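Local coordinates for protein sensory transduction histidine kinase, putative (Borrelia burgdorferi, PDB 5BWJ) that is a hybrid histidine kinase that probably senses small molecules through this periplasmic Venus flytrap domain and transfers phosphate from ATP to a histidine, at residues G26-L31 with H51-N56; F33-K38 with S208-M213; I125-L128 with T133-L136; E142-L147 with N168-D173; V189-S192 with I198-N201. All blocks are in the same frame, centred on the assembly; numbering follows the deposited sequence.

The five contacts illustrate how a periplasmic Venus flytrap domain is held together. Contacts 1 and 2 touch, His51 NE2 lying 3.8 Å from Phe33 CZ, and contacts 3 and 4 touch where Phe135 CE1 meets Ala146 CB at 3.8 Å. Contact 1 lies between, its centre about 17 Å from that of contact 4 and about 20 Å from that of contact 5. The extremes are far apart: about 35 Å separates the centres of contacts 2 and 3, and about 34 Å those of contacts 4 and 5. Contact 1 holds Glu29, a magnesium ligand of this protein, though the ion is not bound to this chain; contact 4 has a nitrate beside it. Contacts 1, 2 and 4 also touch the second subunit.

Contact 1 of 5, residues G26-L31 with H51-N56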
# COMPACT_ATOMS: atom_id res chain seq x y z
N GLY B 26 -3.43 20.07 -8.78
CA GLY B 26 -4.87 19.96 -8.65
C GLY B 26 -5.46 18.86 -9.51
O GLY B 26 -6.68 18.75 -9.63
N GLU B 27 -4.59 18.04 -10.10
CA GLU B 27 -5.02 16.93 -10.95
C GLU B 27 -4.93 15.61 -10.19
O GLU B 27 -4.38 15.56 -9.09
CB GLU B 27 -4.16 16.87 -12.22
N TYR B 28 -5.48 14.56 -10.79
CA TYR B 28 -5.45 13.23 -10.19
C TYR B 28 -4.41 12.34 -10.86
O TYR B 28 -4.51 12.04 -12.05
CB TYR B 28 -6.83 12.57 -10.27
CG TYR B 28 -7.78 13.04 -9.20
CD1 TYR B 28 -7.77 12.45 -7.94
CD2 TYR B 28 -8.68 14.06 -9.44
CE1 TYR B 28 -8.64 12.87 -6.95
CE2 TYR B 28 -9.56 14.49 -8.46
CZ TYR B 28 -9.53 13.89 -7.22
OH TYR B 28 -10.40 14.31 -6.24
N GLU B 29 -3.42 11.94 -10.08
CA GLU B 29 -2.42 10.97 -10.52
C GLU B 29 -2.82 9.59 -10.02
O GLU B 29 -3.52 9.47 -9.01
CB GLU B 29 -1.04 11.36 -10.00
CG GLU B 29 0.07 10.43 -10.43
CD GLU B 29 1.27 11.18 -10.99
OE1 GLU B 29 1.62 12.24 -10.44
OE2 GLU B 29 1.85 10.69 -11.98
N GLY B 30 -2.38 8.54 -10.71
CA GLY B 30 -2.67 7.19 -10.28
C GLY B 30 -2.60 6.17 -11.40
O GLY B 30 -2.45 6.52 -12.57
N LEU B 31 -2.72 4.90 -11.03
CA LEU B 31 -2.60 3.79 -11.97
C LEU B 31 -3.95 3.16 -12.31
O LEU B 31 -4.02 2.27 -13.15
CB LEU B 31 -1.65 2.73 -11.40
CG LEU B 31 -1.98 2.17 -10.01
CD1 LEU B 31 -2.92 0.98 -10.10
CD2 LEU B 31 -0.71 1.79 -9.28
N HIS B 51 -14.29 11.96 -10.62
CA HIS B 51 -13.87 12.04 -9.23
C HIS B 51 -14.90 12.77 -8.38
O HIS B 51 -15.46 13.79 -8.80
CB HIS B 51 -12.52 12.75 -9.12
CG HIS B 51 -11.39 11.99 -9.75
ND1 HIS B 51 -11.06 12.12 -11.08
CD2 HIS B 51 -10.51 11.10 -9.23
CE1 HIS B 51 -10.03 11.34 -11.36
NE2 HIS B 51 -9.68 10.71 -10.25
N ILE B 52 -15.16 12.24 -7.20
CA ILE B 52 -15.98 12.91 -6.20
C ILE B 52 -15.33 12.78 -4.83
O ILE B 52 -14.87 11.70 -4.45
CB ILE B 52 -17.42 12.35 -6.16
CG1 ILE B 52 -17.41 10.82 -6.10
CG2 ILE B 52 -18.20 12.82 -7.39
CD1 ILE B 52 -18.77 10.21 -5.82
N ASP B 53 -15.26 13.89 -4.10
CA ASP B 53 -14.65 13.89 -2.78
C ASP B 53 -15.52 13.14 -1.78
O ASP B 53 -15.03 12.28 -1.04
CB ASP B 53 -14.43 15.33 -2.30
CG ASP B 53 -13.36 16.05 -3.09
OD1 ASP B 53 -13.02 15.58 -4.20
OD2 ASP B 53 -12.86 17.09 -2.61
N ASN B 54 -16.81 13.46 -1.77
CA ASN B 54 -17.74 12.92 -0.80
C ASN B 54 -18.76 12.00 -1.45
O ASN B 54 -18.97 12.04 -2.66
CB ASN B 54 -18.46 14.06 -0.08
CG ASN B 54 -17.51 15.14 0.41
OD1 ASN B 54 -16.37 14.85 0.77
ND2 ASN B 54 -17.98 16.38 0.42
N LEU B 55 -19.39 11.17 -0.62
CA LEU B 55 -20.45 10.27 -1.07
C LEU B 55 -21.80 10.73 -0.52
O LEU B 55 -22.18 10.36 0.59
CB LEU B 55 -20.15 8.84 -0.62
CG LEU B 55 -21.12 7.77 -1.12
CD1 LEU B 55 -20.99 7.58 -2.63
CD2 LEU B 55 -20.88 6.46 -0.39
N ASN B 56 -22.51 11.54 -1.30
CA ASN B 56 -23.81 12.05 -0.90
C ASN B 56 -24.94 11.13 -1.34
O ASN B 56 -25.04 10.79 -2.52
CB ASN B 56 -24.02 13.45 -1.46
CG ASN B 56 -22.82 14.35 -1.27
OD1 ASN B 56 -22.02 14.55 -2.20
ND2 ASN B 56 -22.66 14.89 -0.07
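The rings of Tyr28 and His51 lie flat on one another, one face of each covered by the other. Their planes are only 7° from parallel and their centroids 3.5 Å apart, which makes this a true face-to-face stack. The imidazole sits well over the phenol, with His51 CD2 3.2 Å above the plane of the Tyr28 ring near its centre. The closest pair is Tyr28 CG and His51 NE2 at 3.2 Å. Both side chains leave their strands beside the backbone N (chi1 -81° in Tyr28), which lays the rings over each other as they slide past in opposite directions. Thus the far end of the imidazole lies beside Tyr28 CB, while Tyr28 OH arrives 3.9 Å from His51 CB. The stack links the small 21-22/28-29 hairpin to the end of strand 45-52 in the main sheet.

Farther along, Asp53 brings its carboxylate to the hydroxyl end of the tyrosine, with OD1 3.6 Å from Tyr28 OH, too long for a hydrogen bond. The carboxylate is turned 76° from the phenol plane. The next residue on the short strand, Glu29, points the other way: it is a magnesium ligand in this protein, although no metal is bound to this chain, and its OE2 accepts a hydrogen bond from the backbone N of Ile176 of the second subunit.

No hydrogen bond crosses the contact, so its adhesion is dispersive and electrostatic. Were His51 doubly protonated, the electron-rich face of the phenol would probably favour that charge.

Contact 2 of 5, residues F33-K38 with S208-M213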
# COMPACT_ATOMS: atom_id res chain seq x y z
N PHE B 33 -6.41 4.37 -13.88
CA PHE B 33 -6.84 4.73 -15.23
C PHE B 33 -6.30 3.72 -16.24
O PHE B 33 -7.00 3.35 -17.19
CB PHE B 33 -6.38 6.15 -15.57
CG PHE B 33 -6.61 7.14 -14.47
CD1 PHE B 33 -7.88 7.66 -14.25
CD2 PHE B 33 -5.58 7.54 -13.64
CE1 PHE B 33 -8.10 8.57 -13.23
CE2 PHE B 33 -5.80 8.44 -12.62
CZ PHE B 33 -7.06 8.96 -12.41
N SER B 34 -5.07 3.28 -16.02
CA SER B 34 -4.47 2.24 -16.84
C SER B 34 -5.22 0.92 -16.70
O SER B 34 -5.45 0.22 -17.69
CB SER B 34 -3.00 2.05 -16.46
OG SER B 34 -2.42 0.95 -17.16
N ILE B 35 -5.59 0.58 -15.47
CA ILE B 35 -6.32 -0.65 -15.20
C ILE B 35 -7.70 -0.64 -15.86
O ILE B 35 -8.13 -1.64 -16.44
CB ILE B 35 -6.50 -0.88 -13.68
CG1 ILE B 35 -5.14 -0.96 -12.99
CG2 ILE B 35 -7.29 -2.17 -13.42
CD1 ILE B 35 -5.22 -0.95 -11.48
N LEU B 36 -8.40 0.49 -15.74
CA LEU B 36 -9.75 0.61 -16.28
C LEU B 36 -9.77 0.52 -17.80
O LEU B 36 -10.69 -0.05 -18.38
CB LEU B 36 -10.39 1.92 -15.82
CG LEU B 36 -10.76 2.00 -14.33
CD1 LEU B 36 -11.19 3.41 -13.96
CD2 LEU B 36 -11.86 1.01 -13.99
N ASP B 37 -8.76 1.08 -18.45
CA ASP B 37 -8.63 0.98 -19.90
C ASP B 37 -8.43 -0.47 -20.33
O ASP B 37 -8.94 -0.90 -21.36
CB ASP B 37 -7.47 1.84 -20.41
CG ASP B 37 -7.79 3.33 -20.38
OD1 ASP B 37 -8.97 3.70 -20.49
OD2 ASP B 37 -6.84 4.13 -20.24
N LYS B 38 -7.69 -1.23 -19.53
CA LYS B 38 -7.48 -2.65 -19.81
C LYS B 38 -8.78 -3.42 -19.64
O LYS B 38 -9.16 -4.21 -20.51
CB LYS B 38 -6.40 -3.23 -18.90
CG LYS B 38 -4.98 -2.86 -19.29
CD LYS B 38 -3.97 -3.71 -18.54
CE LYS B 38 -2.58 -3.57 -19.13
NZ LYS B 38 -1.66 -4.60 -18.58
N SER B 208 -7.53 -8.37 -11.17
CA SER B 208 -6.97 -9.40 -12.03
C SER B 208 -6.13 -8.79 -13.15
O SER B 208 -5.21 -9.43 -13.66
CB SER B 208 -8.07 -10.28 -12.61
OG SER B 208 -8.89 -9.54 -13.50
N TYR B 209 -6.45 -7.56 -13.53
CA TYR B 209 -5.73 -6.88 -14.60
C TYR B 209 -4.38 -6.34 -14.12
O TYR B 209 -3.62 -5.77 -14.90
CB TYR B 209 -6.59 -5.75 -15.17
CG TYR B 209 -7.81 -6.27 -15.90
CD1 TYR B 209 -7.79 -6.47 -17.27
CD2 TYR B 209 -8.96 -6.61 -15.20
CE1 TYR B 209 -8.90 -6.96 -17.93
CE2 TYR B 209 -10.07 -7.11 -15.85
CZ TYR B 209 -10.03 -7.28 -17.22
OH TYR B 209 -11.14 -7.78 -17.87
N LEU B 210 -4.11 -6.53 -12.84
CA LEU B 210 -2.76 -6.35 -12.30
C LEU B 210 -2.06 -7.70 -12.35
O LEU B 210 -2.29 -8.56 -11.50
CB LEU B 210 -2.81 -5.81 -10.87
CG LEU B 210 -2.46 -4.33 -10.66
CD1 LEU B 210 -3.11 -3.43 -11.69
CD2 LEU B 210 -2.87 -3.91 -9.26
N MET B 211 -1.21 -7.88 -13.36
CA MET B 211 -0.51 -9.14 -13.56
C MET B 211 0.26 -9.54 -12.31
O MET B 211 0.96 -8.73 -11.71
CB MET B 211 0.45 -9.03 -14.75
N LYS B 212 0.11 -10.80 -11.91
CA LYS B 212 0.73 -11.30 -10.69
C LYS B 212 2.13 -11.84 -10.97
O LYS B 212 2.50 -12.07 -12.12
CB LYS B 212 -0.14 -12.40 -10.07
N MET B 213 2.90 -12.03 -9.90
CA MET B 213 4.26 -12.55 -10.00
C MET B 213 4.25 -14.06 -10.19
O MET B 213 3.97 -14.81 -9.26
CB MET B 213 5.06 -12.19 -8.75
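Ile35 meets the turn at 209-210 with two different branches, a case of one side chain serving two neighbours. Its CG2 stands anti to the backbone N and rests 4.0 Å from Tyr209 CB. The other branch, CG1 and CD1, follows an extended course (chi2 170°) to Leu210, where Ile35 CD1 comes within 3.3 Å of Leu210 CD1. That methyl pair is tighter than usual, and the leucine is itself bent out of a staggered position, with chi1 at -105°, so the closeness should be read with caution. Ile35 and Leu210 run at about a right angle to each other, meeting at their ends.

One turn later, Lys38 approaches the phenol of Tyr209 with its CB, 3.9 Å from Tyr209 CD1. Beyond CG its chain is extended and carries the ammonium away from the phenol, CD passing the Tyr209 carbonyl, to a salt bridge with Asp180 of the second subunit. On the same helix Trp39 also meets the Tyr209 ring, at a steep angle.

The arrangement is one of a helix packed on the C-terminal end of the sensor domain fragment at a dimer interface: just after Leu210, Met211 and Lys212 pair in parallel with a strand of the second subunit, so that a beta sheet continues from chain to chain.

Contact 3 of 5, residues I125-L128 with T133-L136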
# COMPACT_ATOMS: atom_id res chain seq x y z
N ILE B 125 -15.50 0.75 13.22
CA ILE B 125 -14.52 0.23 14.16
C ILE B 125 -14.51 1.06 15.44
O ILE B 125 -14.51 0.51 16.55
CB ILE B 125 -13.10 0.20 13.55
CG1 ILE B 125 -13.05 -0.81 12.40
CG2 ILE B 125 -12.05 -0.19 14.59
CD1 ILE B 125 -11.82 -0.70 11.52
N LEU B 126 -14.51 2.38 15.30
CA LEU B 126 -14.47 3.27 16.45
C LEU B 126 -15.76 3.20 17.27
O LEU B 126 -15.73 3.40 18.49
CB LEU B 126 -14.22 4.72 16.00
CG LEU B 126 -12.92 4.98 15.24
CD1 LEU B 126 -12.80 6.46 14.88
CD2 LEU B 126 -11.70 4.54 16.04
N ARG B 127 -16.87 2.90 16.61
CA ARG B 127 -18.15 2.79 17.31
C ARG B 127 -18.26 1.45 18.03
O ARG B 127 -18.91 1.35 19.08
CB ARG B 127 -19.32 2.96 16.33
CG ARG B 127 -19.39 4.35 15.72
CD ARG B 127 -20.73 4.62 15.05
NE ARG B 127 -20.72 5.87 14.31
CZ ARG B 127 -20.76 7.08 14.87
NH1 ARG B 127 -20.81 7.20 16.19
NH2 ARG B 127 -20.74 8.16 14.11
N LEU B 128 -17.63 0.42 17.48
CA LEU B 128 -17.59 -0.89 18.12
C LEU B 128 -16.66 -0.87 19.32
O LEU B 128 -16.90 -1.55 20.32
CB LEU B 128 -17.16 -1.96 17.12
CG LEU B 128 -18.28 -2.72 16.41
CD1 LEU B 128 -19.34 -1.77 15.84
CD2 LEU B 128 -17.71 -3.59 15.30
N THR B 133 -15.74 10.59 21.75
CA THR B 133 -15.64 11.79 20.92
C THR B 133 -15.15 11.47 19.51
O THR B 133 -13.94 11.45 19.25
CB THR B 133 -14.69 12.83 21.54
N ILE B 134 -16.09 11.22 18.60
CA ILE B 134 -15.76 10.97 17.20
C ILE B 134 -16.07 12.21 16.35
O ILE B 134 -17.23 12.63 16.26
CB ILE B 134 -16.54 9.77 16.63
CG1 ILE B 134 -16.28 8.52 17.48
CG2 ILE B 134 -16.15 9.52 15.18
CD1 ILE B 134 -17.09 7.30 17.07
N PHE B 135 -15.04 12.77 15.75
CA PHE B 135 -15.19 13.86 14.79
C PHE B 135 -15.35 13.26 13.39
O PHE B 135 -14.48 12.52 12.93
CB PHE B 135 -14.00 14.81 14.84
CG PHE B 135 -14.03 15.89 13.80
CD1 PHE B 135 -13.40 15.71 12.58
CD2 PHE B 135 -14.69 17.08 14.03
CE1 PHE B 135 -13.43 16.70 11.61
CE2 PHE B 135 -14.72 18.08 13.07
CZ PHE B 135 -14.09 17.88 11.86
N LEU B 136 -16.45 13.59 12.72
CA LEU B 136 -16.73 13.03 11.40
C LEU B 136 -16.27 13.96 10.29
O LEU B 136 -16.65 15.14 10.25
CB LEU B 136 -18.23 12.74 11.26
CG LEU B 136 -18.80 11.67 12.18
CD1 LEU B 136 -20.30 11.56 12.00
CD2 LEU B 136 -18.13 10.32 11.94
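Arg127 leans over Ile134 because its CG stands anti to the carbonyl carbon (chi1 -65°) and its chain then runs straight out to NE. Rotation about the next bond, chi4 -74°, turns the guanidinium so that one of its faces lies over the isoleucine. Ile134 reaches up from the strand in an equally extended form, chi2 175°, and ends with its CD1 methyl 3.8 Å from Arg127 NH1. The same methyl lies 4.0 Å from Arg127 CG, so it fits under the bend between the aliphatic stem and the flat head.

A second helix residue closes the other side of this approach: Leu126 CB is 4.0 Å from Ile134 CD1, and its isobutyl group continues inward to Ile114 and Val116 of the central strand. Two residues along the strand, Leu136 adds its forked end, CD2 lying 4.0 Å from Arg127 NH2, with the two side chains at about a right angle. These pairs join the helix and the second strand of the beta-alpha-beta unit 114-117, 121-128, 134-137, whose two strands run parallel.

No polar bond spans the contact. The charge of Arg127 is met instead within its own helix by a salt bridge from NH2 to Glu123, which probably holds the guanidinium in place while the Ile134 methyl over its face and Leu136 beside NH2 contribute only van der Waals contact.

Contact 4 of 5, residues E142-L147 with N168-D173. With NO3 (nitrate ion), chain F.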
# COMPACT_ATOMS: atom_id res chain seq x y z
N GLU B 142 -10.26 16.73 4.19
CA GLU B 142 -10.85 17.40 5.33
C GLU B 142 -10.35 16.79 6.63
O GLU B 142 -10.08 17.51 7.60
CB GLU B 142 -12.38 17.31 5.27
CG GLU B 142 -13.09 17.87 6.49
CD GLU B 142 -14.59 17.71 6.41
OE1 GLU B 142 -15.12 17.59 5.29
OE2 GLU B 142 -15.25 17.70 7.48
N LEU B 143 -10.22 15.47 6.65
CA LEU B 143 -9.81 14.75 7.85
C LEU B 143 -8.41 15.14 8.29
O LEU B 143 -8.19 15.45 9.46
CB LEU B 143 -9.88 13.24 7.61
CG LEU B 143 -9.38 12.37 8.77
CD1 LEU B 143 -10.17 12.64 10.04
CD2 LEU B 143 -9.45 10.89 8.40
N VAL B 144 -7.47 15.12 7.36
CA VAL B 144 -6.08 15.43 7.68
C VAL B 144 -5.93 16.91 8.04
O VAL B 144 -5.09 17.27 8.86
CB VAL B 144 -5.15 15.07 6.52
CG1 VAL B 144 -3.71 15.40 6.86
CG2 VAL B 144 -5.26 13.59 6.19
N LEU B 145 -6.75 17.75 7.43
CA LEU B 145 -6.74 19.18 7.74
C LEU B 145 -7.17 19.43 9.18
O LEU B 145 -6.64 20.32 9.85
CB LEU B 145 -7.64 19.95 6.78
CG LEU B 145 -7.04 20.23 5.40
CD1 LEU B 145 -8.12 20.65 4.42
CD2 LEU B 145 -5.95 21.29 5.49
N ALA B 146 -8.12 18.63 9.66
CA ALA B 146 -8.61 18.76 11.02
C ALA B 146 -7.50 18.46 12.02
O ALA B 146 -7.40 19.11 13.07
CB ALA B 146 -9.80 17.84 11.26
N LEU B 147 -6.67 17.48 11.70
CA LEU B 147 -5.53 17.13 12.54
C LEU B 147 -4.50 18.25 12.51
O LEU B 147 -4.00 18.67 13.56
CB LEU B 147 -4.90 15.81 12.08
CG LEU B 147 -3.69 15.33 12.89
CD1 LEU B 147 -4.09 14.98 14.31
CD2 LEU B 147 -3.02 14.14 12.21
N ASN B 168 2.62 15.26 1.89
CA ASN B 168 2.87 15.95 0.63
C ASN B 168 2.18 17.31 0.51
O ASN B 168 2.66 18.18 -0.22
CB ASN B 168 2.44 15.06 -0.54
CG ASN B 168 3.41 13.92 -0.78
OD1 ASN B 168 4.29 14.00 -1.64
ND2 ASN B 168 3.26 12.84 -0.01
N PHE B 169 1.06 17.50 1.21
CA PHE B 169 0.29 18.74 1.11
C PHE B 169 0.44 19.65 2.33
O PHE B 169 0.34 20.87 2.21
CB PHE B 169 -1.20 18.44 0.90
CG PHE B 169 -1.53 17.93 -0.47
CD1 PHE B 169 -1.47 18.77 -1.57
CD2 PHE B 169 -1.91 16.61 -0.67
CE1 PHE B 169 -1.78 18.31 -2.83
CE2 PHE B 169 -2.22 16.14 -1.93
CZ PHE B 169 -2.16 17.00 -3.01
N LEU B 170 0.68 19.06 3.50
CA LEU B 170 0.69 19.81 4.75
C LEU B 170 2.03 19.74 5.48
O LEU B 170 2.13 20.20 6.62
CB LEU B 170 -0.42 19.31 5.66
CG LEU B 170 -1.82 19.30 5.04
CD1 LEU B 170 -2.79 18.71 6.02
CD2 LEU B 170 -2.26 20.70 4.63
N SER B 171 3.03 19.16 4.83
CA SER B 171 4.37 19.06 5.41
C SER B 171 4.31 18.42 6.80
O SER B 171 4.99 18.86 7.73
CB SER B 171 5.03 20.44 5.50
OG SER B 171 5.13 21.04 4.23
N GLU B 172 3.50 17.37 6.92
CA GLU B 172 3.32 16.68 8.19
C GLU B 172 3.58 15.18 8.02
O GLU B 172 2.82 14.48 7.35
CB GLU B 172 1.91 16.91 8.73
N ASP B 173 4.67 14.71 8.62
CA ASP B 173 4.98 13.29 8.65
C ASP B 173 4.31 12.67 9.87
O ASP B 173 4.84 12.73 10.98
CB ASP B 173 6.50 13.07 8.69
CG ASP B 173 6.90 11.66 8.32
OD1 ASP B 173 8.11 11.43 8.07
OD2 ASP B 173 6.03 10.76 8.27
N NO3 F . 4.39 9.92 1.02
O1 NO3 F . 5.20 10.76 0.52
O2 NO3 F . 3.93 8.98 0.30
O3 NO3 F . 4.04 10.02 2.23
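Asn168 ND2 donates to O1 of a nitrate ion at 2.9 Å, with an N-H...O angle of 153°, and also bonds to the carbonyl O of Tyr164 one helical turn back. The amide nitrogen is thus gripped from two directions. The anion, probably taken up from the crystallisation liquor, is held in addition by Asn167 ND2 and by Lys160 NZ of the second subunit, so it occupies a small polar site at the dimer interface.

Contact between the two segments themselves is apolar and centres on Leu170, the first residue to leave helical geometry after helix 161-169. Its CG lies beside the backbone N (chi1 -54°), and the fork beyond it divides between two helix residues. Leu170 CD1 meets Val144 CG1 at 3.5 Å, while Leu170 CD2 touches Leu145 CD2 at 3.8 Å. The leucine and Leu145 lie at about a right angle, a methyl of one against a methyl of the other. Leu170 CD1 also lies 3.9 Å from Val144 O, over the helix backbone.

The carbonyl O of Leu170 accepts a hydrogen bond from Lys148 NZ, a second tie between the helix end and helix 140-148. Deeper in, Val144 continues onto Leu162 and Ala166 of helix 161-169 and onto Ile155 of strand 154-156, so the two helices and that sheet strand share one apolar layer, with Leu170 at its margin.

Contact 5 of 5, residues V189-S192 with I198-N201; sequences VAIS and IVKN
Ile191, on the end of strand 184-192, faces the short helix around 198-200, its CA 7.7 Å from the CA of Lys200, the closest CA pair. The chain has travelled only a few residues between them, so this is a short strand-to-helix connection.

One side chain from the strand does most of the work. Ile191 places CG1 between the backbone N and the carbonyl carbon, chi1 55°, which swings CG2 round to the side of the backbone N. Both branches then point at the helix, but at different residues. Ile191 CG2 lies 3.8 Å from Val199 CG1; the two side chains slide past one another in opposite directions, methyl against methyl. Val199 presents that methyl because its CG1 is turned directly away from its own backbone N (chi1 178°). The longer branch of Ile191 extends to the helix backbone, CD1 coming 4.1 Å from Lys200 CA and 4.2 Å from Lys200 CG. Only the base of the lysine takes part, for the rest of its straight chain runs on until NZ makes a weak hydrogen bond to the carbonyl O of Arg193.

Ile191 also touches Ile65 of the adjacent antiparallel strand 65-69 and Leu204, later in the chain. Ser192, next on the strand, bonds through its hydroxyl to Asp62 and to the backbone N of Asn194, at the turn that leads to the helix.

The chemistry is thus divided: hydrocarbon contact seats the helix on the sheet, whereas the polar bonds gather at the border, where Ser192 and Lys200 tie to the connecting residues and to Asp62.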
# COMPACT_ATOMS: atom_id res chain seq x y z
N VAL B 189 -14.76 -3.11 -4.98
CA VAL B 189 -15.59 -2.43 -5.97
C VAL B 189 -17.05 -2.55 -5.53
O VAL B 189 -17.46 -3.60 -5.04
CB VAL B 189 -15.42 -3.03 -7.38
CG1 VAL B 189 -16.25 -2.26 -8.39
CG2 VAL B 189 -13.95 -3.02 -7.78
N ALA B 190 -17.81 -1.47 -5.70
CA ALA B 190 -19.21 -1.45 -5.27
C ALA B 190 -20.13 -0.92 -6.36
O ALA B 190 -19.78 0.01 -7.08
CB ALA B 190 -19.35 -0.61 -4.01
N ILE B 191 -21.30 -1.54 -6.47
CA ILE B 191 -22.35 -1.07 -7.36
C ILE B 191 -23.64 -0.90 -6.56
O ILE B 191 -23.84 -1.57 -5.54
CB ILE B 191 -22.59 -2.02 -8.55
CG1 ILE B 191 -22.87 -3.44 -8.05
CG2 ILE B 191 -21.39 -2.01 -9.48
CD1 ILE B 191 -23.38 -4.38 -9.12
N SER B 192 -24.50 -0.01 -7.03
CA SER B 192 -25.77 0.26 -6.36
C SER B 192 -26.65 -0.99 -6.30
O SER B 192 -26.53 -1.88 -7.14
CB SER B 192 -26.52 1.39 -7.08
OG SER B 192 -27.79 1.62 -6.50
N ILE B 198 -27.45 -4.47 -16.79
CA ILE B 198 -26.23 -4.48 -17.58
C ILE B 198 -25.00 -4.30 -16.69
O ILE B 198 -23.93 -4.80 -17.01
CB ILE B 198 -26.26 -3.37 -18.67
CG1 ILE B 198 -24.99 -3.43 -19.52
CG2 ILE B 198 -26.42 -1.99 -18.03
CD1 ILE B 198 -25.04 -2.54 -20.75
N VAL B 199 -25.17 -3.59 -15.58
CA VAL B 199 -24.07 -3.35 -14.65
C VAL B 199 -23.88 -4.56 -13.74
O VAL B 199 -22.75 -4.97 -13.47
CB VAL B 199 -24.32 -2.10 -13.79
CG1 VAL B 199 -23.19 -1.89 -12.78
CG2 VAL B 199 -24.47 -0.87 -14.67
N LYS B 200 -24.98 -5.13 -13.27
CA LYS B 200 -24.93 -6.28 -12.37
C LYS B 200 -24.29 -7.50 -13.03
O LYS B 200 -23.75 -8.37 -12.34
CB LYS B 200 -26.34 -6.64 -11.88
CG LYS B 200 -26.96 -5.60 -10.96
CD LYS B 200 -28.33 -6.06 -10.47
CE LYS B 200 -28.90 -5.10 -9.44
NZ LYS B 200 -30.25 -5.51 -8.98
N ASN B 201 -24.34 -7.55 -14.35
CA ASN B 201 -23.79 -8.68 -15.10
C ASN B 201 -22.30 -8.53 -15.36
O ASN B 201 -21.63 -9.49 -15.73
CB ASN B 201 -24.53 -8.84 -16.43